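Local coordinates for Blo t 1 allergen (Blomia tropicalis, PDB 5JT8), which is a mite allergen of the papain family, built as a cysteine protease precursor and probably cleaving peptide bonds once its inhibitory propeptide is removed, at residues 247-261 with 321-333. Sequence-based numbering, arbitrary orientation.
Sequences HGPVVIYMHGSNNYF and SLGINNYVTYATL. Unlike the reference sequence in segment 321-333: Tyr327 (reference Phe). With NO3 (nitrate ion), chain H.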
ATOM      1  N   HIS A 247      -6.960  -1.103 -17.223  1.00 28.77           N
ATOM      2  CA  HIS A 247      -6.498   0.221 -16.789  1.00 30.32           C
ATOM      3  C   HIS A 247      -5.153   0.216 -16.056  1.00 31.12           C
ATOM      4  O   HIS A 247      -4.674   1.273 -15.661  1.00 26.31           O
ATOM      5  CB  HIS A 247      -7.577   0.881 -15.923  1.00 29.29           C
ATOM      6  CG  HIS A 247      -8.887   1.027 -16.629  1.00 37.06           C
ATOM      7  ND1 HIS A 247      -9.102   1.978 -17.598  1.00 32.21           N
ATOM      8  CD2 HIS A 247     -10.038   0.314 -16.539  1.00 45.22           C
ATOM      9  CE1 HIS A 247     -10.334   1.862 -18.063  1.00 39.47           C
ATOM     10  NE2 HIS A 247     -10.925   0.860 -17.435  1.00 41.62           N
ATOM     11  N   GLY A 248      -4.532  -0.957 -15.902  1.00 28.91           N
ATOM     12  CA  GLY A 248      -3.250  -1.033 -15.210  1.00 27.48           C
ATOM     13  C   GLY A 248      -3.359  -1.345 -13.721  1.00 28.24           C
ATOM     14  O   GLY A 248      -4.452  -1.635 -13.216  1.00 28.70           O
ATOM     15  N   PRO A 249      -2.217  -1.322 -13.010  1.00 26.98           N
ATOM     16  CA  PRO A 249      -2.209  -1.552 -11.562  1.00 27.57           C
ATOM     17  C   PRO A 249      -3.162  -0.604 -10.845  1.00 32.29           C
ATOM     18  O   PRO A 249      -3.339   0.546 -11.282  1.00 26.82           O
ATOM     19  CB  PRO A 249      -0.756  -1.284 -11.176  1.00 26.39           C
ATOM     20  CG  PRO A 249       0.010  -1.745 -12.404  1.00 30.46           C
ATOM     21  CD  PRO A 249      -0.854  -1.290 -13.569  1.00 26.74           C
ATOM     22  N   VAL A 250      -3.795  -1.102  -9.786  1.00 26.92           N
ATOM     23  CA  VAL A 250      -4.808  -0.341  -9.071  1.00 22.11           C
ATOM     24  C   VAL A 250      -4.449  -0.188  -7.592  1.00 21.51           C
ATOM     25  O   VAL A 250      -3.788  -1.050  -7.017  1.00 22.74           O
ATOM     26  CB  VAL A 250      -6.193  -1.012  -9.204  1.00 26.38           C
ATOM     27  CG1 VAL A 250      -6.605  -1.083 -10.689  1.00 20.21           C
ATOM     28  CG2 VAL A 250      -6.190  -2.400  -8.578  1.00 22.42           C
ATOM     29  N   VAL A 251      -4.860   0.930  -7.002  1.00 19.38           N
ATOM     30  CA  VAL A 251      -4.763   1.138  -5.556  1.00 21.49           C
ATOM     31  C   VAL A 251      -5.885   0.377  -4.885  1.00 22.06           C
ATOM     32  O   VAL A 251      -7.022   0.396  -5.364  1.00 25.38           O
ATOM     33  CB  VAL A 251      -4.883   2.629  -5.159  1.00 24.71           C
ATOM     34  CG1 VAL A 251      -4.847   2.790  -3.633  1.00 22.03           C
ATOM     35  CG2 VAL A 251      -3.794   3.446  -5.807  1.00 26.22           C
ATOM     36  N   ILE A 252      -5.563  -0.311  -3.796  1.00 25.26           N
ATOM     37  CA  ILE A 252      -6.573  -0.878  -2.918  1.00 27.03           C
ATOM     38  C   ILE A 252      -6.305  -0.450  -1.476  1.00 25.59           C
ATOM     39  O   ILE A 252      -5.193  -0.099  -1.111  1.00 25.90           O
ATOM     40  CB  ILE A 252      -6.614  -2.431  -2.969  1.00 22.78           C
ATOM     41  CG1 ILE A 252      -5.279  -3.011  -2.501  1.00 21.42           C
ATOM     42  CG2 ILE A 252      -6.917  -2.937  -4.374  1.00 22.15           C
ATOM     43  CD1 ILE A 252      -5.354  -4.482  -2.101  1.00 23.76           C
ATOM     44  N   TYR A 253      -7.350  -0.461  -0.666  1.00 24.48           N
ATOM     45  CA  TYR A 253      -7.223  -0.208   0.759  0.51 32.04           C
ATOM     46  C   TYR A 253      -7.567  -1.460   1.518  1.00 38.48           C
ATOM     47  O   TYR A 253      -8.609  -2.066   1.276  1.00 40.04           O
ATOM     48  CB  TYR A 253      -8.130   0.924   1.201  0.51 32.88           C
ATOM     49  CG  TYR A 253      -7.474   2.267   1.114  0.51 31.31           C
ATOM     50  CD1 TYR A 253      -7.301   2.887  -0.108  0.51 25.68           C
ATOM     51  CD2 TYR A 253      -7.015   2.911   2.256  0.51 32.56           C
ATOM     52  CE1 TYR A 253      -6.705   4.114  -0.194  0.51 30.45           C
ATOM     53  CE2 TYR A 253      -6.411   4.150   2.177  0.51 34.62           C
ATOM     54  CZ  TYR A 253      -6.260   4.748   0.943  0.51 31.56           C
ATOM     55  OH  TYR A 253      -5.660   5.982   0.837  0.51 34.14           O
ATOM     56  N   MET A 254      -6.691  -1.859   2.427  1.00 31.70           N
ATOM     57  CA  MET A 254      -6.927  -3.090   3.140  1.00 36.62           C
ATOM     58  C   MET A 254      -6.463  -3.024   4.593  1.00 36.43           C
ATOM     59  O   MET A 254      -6.103  -1.966   5.106  1.00 34.26           O
ATOM     60  CB  MET A 254      -6.265  -4.255   2.388  1.00 37.20           C
ATOM     61  CG  MET A 254      -4.939  -3.922   1.762  1.00 36.89           C
ATOM     62  SD  MET A 254      -3.653  -3.994   3.007  1.00 41.71           S
ATOM     63  CE  MET A 254      -3.938  -5.658   3.624  1.00 33.76           C
ATOM     64  N   HIS A 255      -6.511  -4.169   5.260  1.00 35.94           N
ATOM     65  CA  HIS A 255      -6.211  -4.240   6.675  1.00 40.08           C
ATOM     66  C   HIS A 255      -4.729  -4.596   6.863  1.00 40.43           C
ATOM     67  O   HIS A 255      -4.383  -5.741   7.156  1.00 42.04           O
ATOM     68  CB  HIS A 255      -7.137  -5.264   7.360  1.00 29.48           C
ATOM     69  CG  HIS A 255      -7.107  -5.198   8.854  1.00 40.44           C
ATOM     70  ND1 HIS A 255      -8.040  -5.833   9.647  1.00 47.38           N
ATOM     71  CD2 HIS A 255      -6.264  -4.559   9.703  1.00 39.96           C
ATOM     72  CE1 HIS A 255      -7.772  -5.589  10.919  1.00 48.34           C
ATOM     73  NE2 HIS A 255      -6.697  -4.824  10.979  1.00 41.71           N
ATOM     74  N   GLY A 256      -3.858  -3.607   6.676  1.00 37.36           N
ATOM     75  CA  GLY A 256      -2.424  -3.841   6.722  1.00 35.66           C
ATOM     76  C   GLY A 256      -1.879  -4.239   8.088  1.00 35.89           C
ATOM     77  O   GLY A 256      -0.871  -4.942   8.159  1.00 35.91           O
ATOM     78  N   SER A 257      -2.541  -3.815   9.165  1.00 38.56           N
ATOM     79  CA  SER A 257      -2.014  -4.056  10.511  1.00 46.02           C
ATOM     80  C   SER A 257      -2.377  -5.443  11.057  1.00 50.15           C
ATOM     81  O   SER A 257      -1.928  -5.820  12.142  1.00 51.78           O
ATOM     82  CB  SER A 257      -2.488  -2.968  11.485  1.00 43.89           C
ATOM     83  OG  SER A 257      -3.896  -2.940  11.620  1.00 42.18           O
ATOM     84  N   ASN A 258      -3.179  -6.194  10.306  1.00 45.33           N
ATOM     85  CA  ASN A 258      -3.429  -7.606  10.620  1.00 40.87           C
ATOM     86  C   ASN A 258      -2.114  -8.383  10.755  1.00 38.17           C
ATOM     87  O   ASN A 258      -1.211  -8.223   9.929  1.00 34.62           O
ATOM     88  CB  ASN A 258      -4.322  -8.246   9.547  1.00 34.08           C
ATOM     89  CG  ASN A 258      -4.431  -9.757   9.703  1.00 42.02           C
ATOM     90  OD1 ASN A 258      -3.532 -10.505   9.309  1.00 40.17           O
ATOM     91  ND2 ASN A 258      -5.537 -10.211  10.276  1.00 47.44           N
ATOM     92  N   ASN A 259      -2.007  -9.210  11.795  1.00 41.09           N
ATOM     93  CA  ASN A 259      -0.752  -9.899  12.118  1.00 43.25           C
ATOM     94  C   ASN A 259      -0.182 -10.706  10.969  1.00 41.46           C
ATOM     95  O   ASN A 259       1.014 -10.656  10.705  1.00 47.43           O
ATOM     96  CB  ASN A 259      -0.947 -10.822  13.321  1.00 56.98           C
ATOM     97  CG  ASN A 259      -0.777 -10.102  14.636  1.00 64.77           C
ATOM     98  OD1 ASN A 259       0.113  -9.267  14.781  1.00 66.64           O
ATOM     99  ND2 ASN A 259      -1.635 -10.418  15.606  1.00 70.78           N
ATOM    100  N   TYR A 260      -1.046 -11.435  10.272  1.00 41.40           N
ATOM    101  CA  TYR A 260      -0.611 -12.291   9.169  1.00 42.00           C
ATOM    102  C   TYR A 260      -0.099 -11.459   7.995  1.00 36.60           C
ATOM    103  O   TYR A 260       0.953 -11.744   7.422  1.00 38.79           O
ATOM    104  CB  TYR A 260      -1.757 -13.208   8.719  1.00 43.03           C
ATOM    105  CG  TYR A 260      -2.213 -14.171   9.801  1.00 52.23           C
ATOM    106  CD1 TYR A 260      -3.147 -13.782  10.756  1.00 57.71           C
ATOM    107  CD2 TYR A 260      -1.702 -15.462   9.876  1.00 54.17           C
ATOM    108  CE1 TYR A 260      -3.564 -14.654  11.752  1.00 54.62           C
ATOM    109  CE2 TYR A 260      -2.105 -16.337  10.874  1.00 52.79           C
ATOM    110  CZ  TYR A 260      -3.039 -15.929  11.806  1.00 53.80           C
ATOM    111  OH  TYR A 260      -3.451 -16.791  12.798  1.00 54.12           O
ATOM    112  N   PHE A 261      -0.843 -10.427   7.630  1.00 33.03           N
ATOM    113  CA  PHE A 261      -0.394  -9.571   6.545  1.00 38.39           C
ATOM    114  C   PHE A 261       0.860  -8.809   6.961  1.00 40.26           C
ATOM    115  O   PHE A 261       1.820  -8.700   6.193  1.00 39.46           O
ATOM    116  CB  PHE A 261      -1.486  -8.590   6.113  1.00 31.04           C
ATOM    117  CG  PHE A 261      -1.088  -7.768   4.933  1.00 36.09           C
ATOM    118  CD1 PHE A 261      -1.231  -8.277   3.644  1.00 34.82           C
ATOM    119  CD2 PHE A 261      -0.510  -6.518   5.103  1.00 30.30           C
ATOM    120  CE1 PHE A 261      -0.844  -7.536   2.548  1.00 34.17           C
ATOM    121  CE2 PHE A 261      -0.109  -5.777   4.015  1.00 32.96           C
ATOM    122  CZ  PHE A 261      -0.281  -6.279   2.733  1.00 36.12           C
ATOM    123  N   SER A 321     -10.715 -10.915   1.176  1.00 32.92           N
ATOM    124  CA  SER A 321      -9.797 -11.106   2.279  1.00 34.85           C
ATOM    125  C   SER A 321      -9.170  -9.765   2.669  1.00 29.79           C
ATOM    126  O   SER A 321      -8.699  -9.018   1.807  1.00 26.07           O
ATOM    127  CB  SER A 321      -8.719 -12.126   1.897  1.00 27.82           C
ATOM    128  OG  SER A 321      -7.775 -12.254   2.934  1.00 30.00           O
ATOM    129  N   LEU A 322      -9.209  -9.458   3.961  1.00 27.35           N
ATOM    130  CA  LEU A 322      -8.629  -8.222   4.479  1.00 27.03           C
ATOM    131  C   LEU A 322      -9.174  -6.950   3.815  1.00 25.97           C
ATOM    132  O   LEU A 322      -8.492  -5.942   3.798  1.00 28.67           O
ATOM    133  CB  LEU A 322      -7.103  -8.252   4.318  1.00 26.96           C
ATOM    134  CG  LEU A 322      -6.336  -9.328   5.078  1.00 35.32           C
ATOM    135  CD1 LEU A 322      -5.005  -9.559   4.412  1.00 33.40           C
ATOM    136  CD2 LEU A 322      -6.124  -8.922   6.540  1.00 33.77           C
ATOM    137  N   GLY A 323     -10.376  -7.013   3.243  1.00 30.37           N
ATOM    138  CA  GLY A 323     -10.990  -5.854   2.604  1.00 24.77           C
ATOM    139  C   GLY A 323     -10.348  -5.375   1.301  1.00 33.64           C
ATOM    140  O   GLY A 323     -10.545  -4.231   0.886  1.00 23.66           O
ATOM    141  N   ILE A 324      -9.597  -6.257   0.649  1.00 23.60           N
ATOM    142  CA  ILE A 324      -8.944  -5.964  -0.627  1.00 22.76           C
ATOM    143  C   ILE A 324      -9.895  -5.385  -1.684  1.00 26.53           C
ATOM    144  O   ILE A 324      -9.525  -4.467  -2.425  1.00 22.04           O
ATOM    145  CB  ILE A 324      -8.283  -7.247  -1.185  1.00 23.21           C
ATOM    146  CG1 ILE A 324      -6.949  -7.493  -0.479  1.00 24.82           C
ATOM    147  CG2 ILE A 324      -8.096  -7.186  -2.711  1.00 22.36           C
ATOM    148  CD1 ILE A 324      -6.437  -8.917  -0.673  1.00 24.42           C
ATOM    149  N   ASN A 325     -11.119  -5.907  -1.740  1.00 22.15           N
ATOM    150  CA  ASN A 325     -12.113  -5.432  -2.706  1.00 21.51           C
ATOM    151  C   ASN A 325     -12.908  -4.185  -2.293  1.00 27.99           C
ATOM    152  O   ASN A 325     -13.811  -3.766  -3.015  1.00 29.28           O
ATOM    153  CB  ASN A 325     -13.134  -6.542  -3.005  1.00 24.57           C
ATOM    154  CG  ASN A 325     -12.504  -7.792  -3.580  1.00 29.25           C
ATOM    155  OD1 ASN A 325     -11.698  -8.454  -2.925  1.00 22.91           O
ATOM    156  ND2 ASN A 325     -12.891  -8.136  -4.812  1.00 28.60           N
ATOM    157  N   ASN A 326     -12.625  -3.614  -1.130  1.00 26.37           N
ATOM    158  CA  ASN A 326     -13.484  -2.550  -0.616  1.00 30.22           C
ATOM    159  C   ASN A 326     -13.343  -1.254  -1.410  1.00 30.41           C
ATOM    160  O   ASN A 326     -14.337  -0.651  -1.800  1.00 23.90           O
ATOM    161  CB  ASN A 326     -13.196  -2.286   0.871  1.00 34.72           C
ATOM    162  CG  ASN A 326     -13.680  -3.417   1.777  1.00 36.56           C
ATOM    163  OD1 ASN A 326     -14.380  -4.327   1.330  1.00 34.00           O
ATOM    164  ND2 ASN A 326     -13.334  -3.342   3.062  1.00 27.11           N
ATOM    165  N   TYR A 327     -12.103  -0.846  -1.660  1.00 27.26           N
ATOM    166  CA  TYR A 327     -11.817   0.477  -2.208  1.00 23.63           C
ATOM    167  C   TYR A 327     -10.757   0.424  -3.286  1.00 21.62           C
ATOM    168  O   TYR A 327      -9.593   0.778  -3.064  1.00 24.24           O
ATOM    169  CB  TYR A 327     -11.349   1.438  -1.110  1.00 21.10           C
ATOM    170  CG  TYR A 327     -12.288   1.559   0.053  1.00 30.83           C
ATOM    171  CD1 TYR A 327     -13.479   2.272  -0.060  1.00 32.29           C
ATOM    172  CD2 TYR A 327     -11.985   0.972   1.276  1.00 22.72           C
ATOM    173  CE1 TYR A 327     -14.338   2.399   1.017  1.00 39.50           C
ATOM    174  CE2 TYR A 327     -12.841   1.084   2.351  1.00 28.67           C
ATOM    175  CZ  TYR A 327     -14.017   1.796   2.216  1.00 35.36           C
ATOM    176  OH  TYR A 327     -14.859   1.912   3.286  1.00 35.64           O
ATOM    177  N   VAL A 328     -11.168  -0.005  -4.465  1.00 27.12           N
ATOM    178  CA  VAL A 328     -10.251  -0.178  -5.559  1.00 24.94           C
ATOM    179  C   VAL A 328     -10.353   1.018  -6.503  1.00 29.31           C
ATOM    180  O   VAL A 328     -11.457   1.396  -6.922  1.00 29.67           O
ATOM    181  CB  VAL A 328     -10.545  -1.476  -6.297  1.00 26.71           C
ATOM    182  CG1 VAL A 328      -9.548  -1.692  -7.425  1.00 24.64           C
ATOM    183  CG2 VAL A 328     -10.512  -2.649  -5.299  1.00 28.28           C
ATOM    184  N   THR A 329      -9.204   1.605  -6.828  1.00 26.57           N
ATOM    185  CA  THR A 329      -9.167   2.817  -7.642  1.00 25.30           C
ATOM    186  C   THR A 329      -8.153   2.697  -8.747  1.00 25.28           C
ATOM    187  O   THR A 329      -7.006   2.347  -8.483  1.00 25.43           O
ATOM    188  CB  THR A 329      -8.798   4.052  -6.809  1.00 30.35           C
ATOM    189  OG1 THR A 329      -9.761   4.236  -5.771  1.00 29.00           O
ATOM    190  CG2 THR A 329      -8.732   5.313  -7.699  1.00 28.10           C
ATOM    191  N   TYR A 330      -8.555   2.997  -9.981  1.00 21.93           N
ATOM    192  CA  TYR A 330      -7.587   3.054 -11.077  1.00 24.68           C
ATOM    193  C   TYR A 330      -7.401   4.498 -11.565  1.00 27.11           C
ATOM    194  O   TYR A 330      -8.196   5.387 -11.242  1.00 28.98           O
ATOM    195  CB  TYR A 330      -8.016   2.136 -12.235  1.00 22.75           C
ATOM    196  CG  TYR A 330      -9.296   2.547 -12.986  1.00 25.77           C
ATOM    197  CD1 TYR A 330     -10.539   2.081 -12.587  1.00 23.47           C
ATOM    198  CD2 TYR A 330      -9.242   3.362 -14.115  1.00 25.10           C
ATOM    199  CE1 TYR A 330     -11.700   2.422 -13.281  1.00 27.16           C
ATOM    200  CE2 TYR A 330     -10.397   3.699 -14.824  1.00 22.81           C
ATOM    201  CZ  TYR A 330     -11.624   3.221 -14.393  1.00 26.03           C
ATOM    202  OH  TYR A 330     -12.777   3.538 -15.073  1.00 26.04           O
ATOM    203  N   ALA A 331      -6.332   4.738 -12.312  1.00 20.67           N
ATOM    204  CA  ALA A 331      -6.100   6.059 -12.863  1.00 21.34           C
ATOM    205  C   ALA A 331      -5.922   5.982 -14.369  1.00 24.90           C
ATOM    206  O   ALA A 331      -5.761   4.896 -14.937  1.00 30.35           O
ATOM    207  CB  ALA A 331      -4.869   6.718 -12.209  1.00 26.52           C
ATOM    208  N   THR A 332      -5.935   7.149 -14.997  1.00 24.09           N
ATOM    209  CA  THR A 332      -5.888   7.274 -16.442  1.00 30.16           C
ATOM    210  C   THR A 332      -4.919   8.384 -16.820  1.00 31.77           C
ATOM    211  O   THR A 332      -5.036   9.504 -16.302  1.00 33.33           O
ATOM    212  CB  THR A 332      -7.279   7.612 -17.003  1.00 29.80           C
ATOM    213  OG1 THR A 332      -8.196   6.587 -16.606  1.00 28.47           O
ATOM    214  CG2 THR A 332      -7.233   7.717 -18.518  1.00 24.18           C
ATOM    215  N   LEU A 333      -3.960   8.075 -17.689  1.00 28.13           N
ATOM    216  CA  LEU A 333      -3.046   9.087 -18.215  1.00 33.40           C
ATOM    217  C   LEU A 333      -3.661   9.848 -19.392  1.00 35.89           C
ATOM    218  O   LEU A 333      -3.730  11.092 -19.406  1.00 31.80           O
ATOM    219  CB  LEU A 333      -1.730   8.451 -18.655  1.00 26.99           C
ATOM    220  CG  LEU A 333      -0.868   7.753 -17.605  1.00 30.22           C
ATOM    221  CD1 LEU A 333       0.540   7.527 -18.147  1.00 30.40           C
ATOM    222  CD2 LEU A 333      -0.799   8.565 -16.309  1.00 26.19           C
ATOM    223  OXT LEU A 333      -4.099   9.202 -20.352  1.00 28.85           O
TER
HETATM  224  N   NO3 H 405      -7.894 -13.197  10.725  1.00 74.39           N
HETATM  225  O1  NO3 H 405      -8.457 -14.248  10.289  1.00 74.42           O
HETATM  226  O2  NO3 H 405      -8.446 -12.072  10.536  1.00 80.87           O
HETATM  227  O3  NO3 H 405      -6.791 -13.262  11.350  1.00 59.79           O
HETATM  228  O   HOH W   1      -5.176   3.436 -17.199  1.00 24.92           O
HETATM  229  O   HOH W   2      -4.727   2.413 -13.024  1.00 26.57           O
HETATM  230  O   HOH W   3      -8.024   4.300 -18.072  1.00 33.97           O
HETATM  231  O   HOH W   4     -13.781   0.517 -16.195  1.00 50.14           O
HETATM  232  O   HOH W   5      -9.723  -2.110  -1.104  1.00 27.12           O
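Val251 and Thr329 form the single antiparallel, hydrogen-bonded bridge between strands 250-254 and 329-332. Val251 N donates to Thr329 O (3.0 Å), while Thr329 N returns a straighter bond to Val251 O (161° at the hydrogen). Beyond it the regular ladder stops though the chains stay close, with Ile252 CA approaching Tyr327 O in a CA-H...O contact. Water 5 accepts from Tyr327 N and bridges to Tyr253 O and Ile324 O, though acceptors around it outnumber its protons. Direct bonding resumes at His255 N to Leu322 O (3.0 Å). Water 1 spans the carbonyls of His247 and Ala331.

His247 and Tyr330 stack face to face, centroids 4.0 Å apart and planes 18° from parallel. With chi1 at 67°, Tyr330 CG sits between its backbone N and carbonyl carbon, laying the ring over the imidazole.

Apolar side chains add to this. Ile252 CG2 lies alongside Val328 CG2 at 3.7 Å, and Ile252 CD1 meets Ile324 CG1. Leu322 splits its branches: CD2 reaches Asn258 CB (3.6 Å), CD1 reaches Phe261 CB.

Since strand 250-254 also pairs with strand 281-291 and strand 329-332 with strand 227-230, the bridge ties the C-terminal tail to the beta-rich domain of the papain fold.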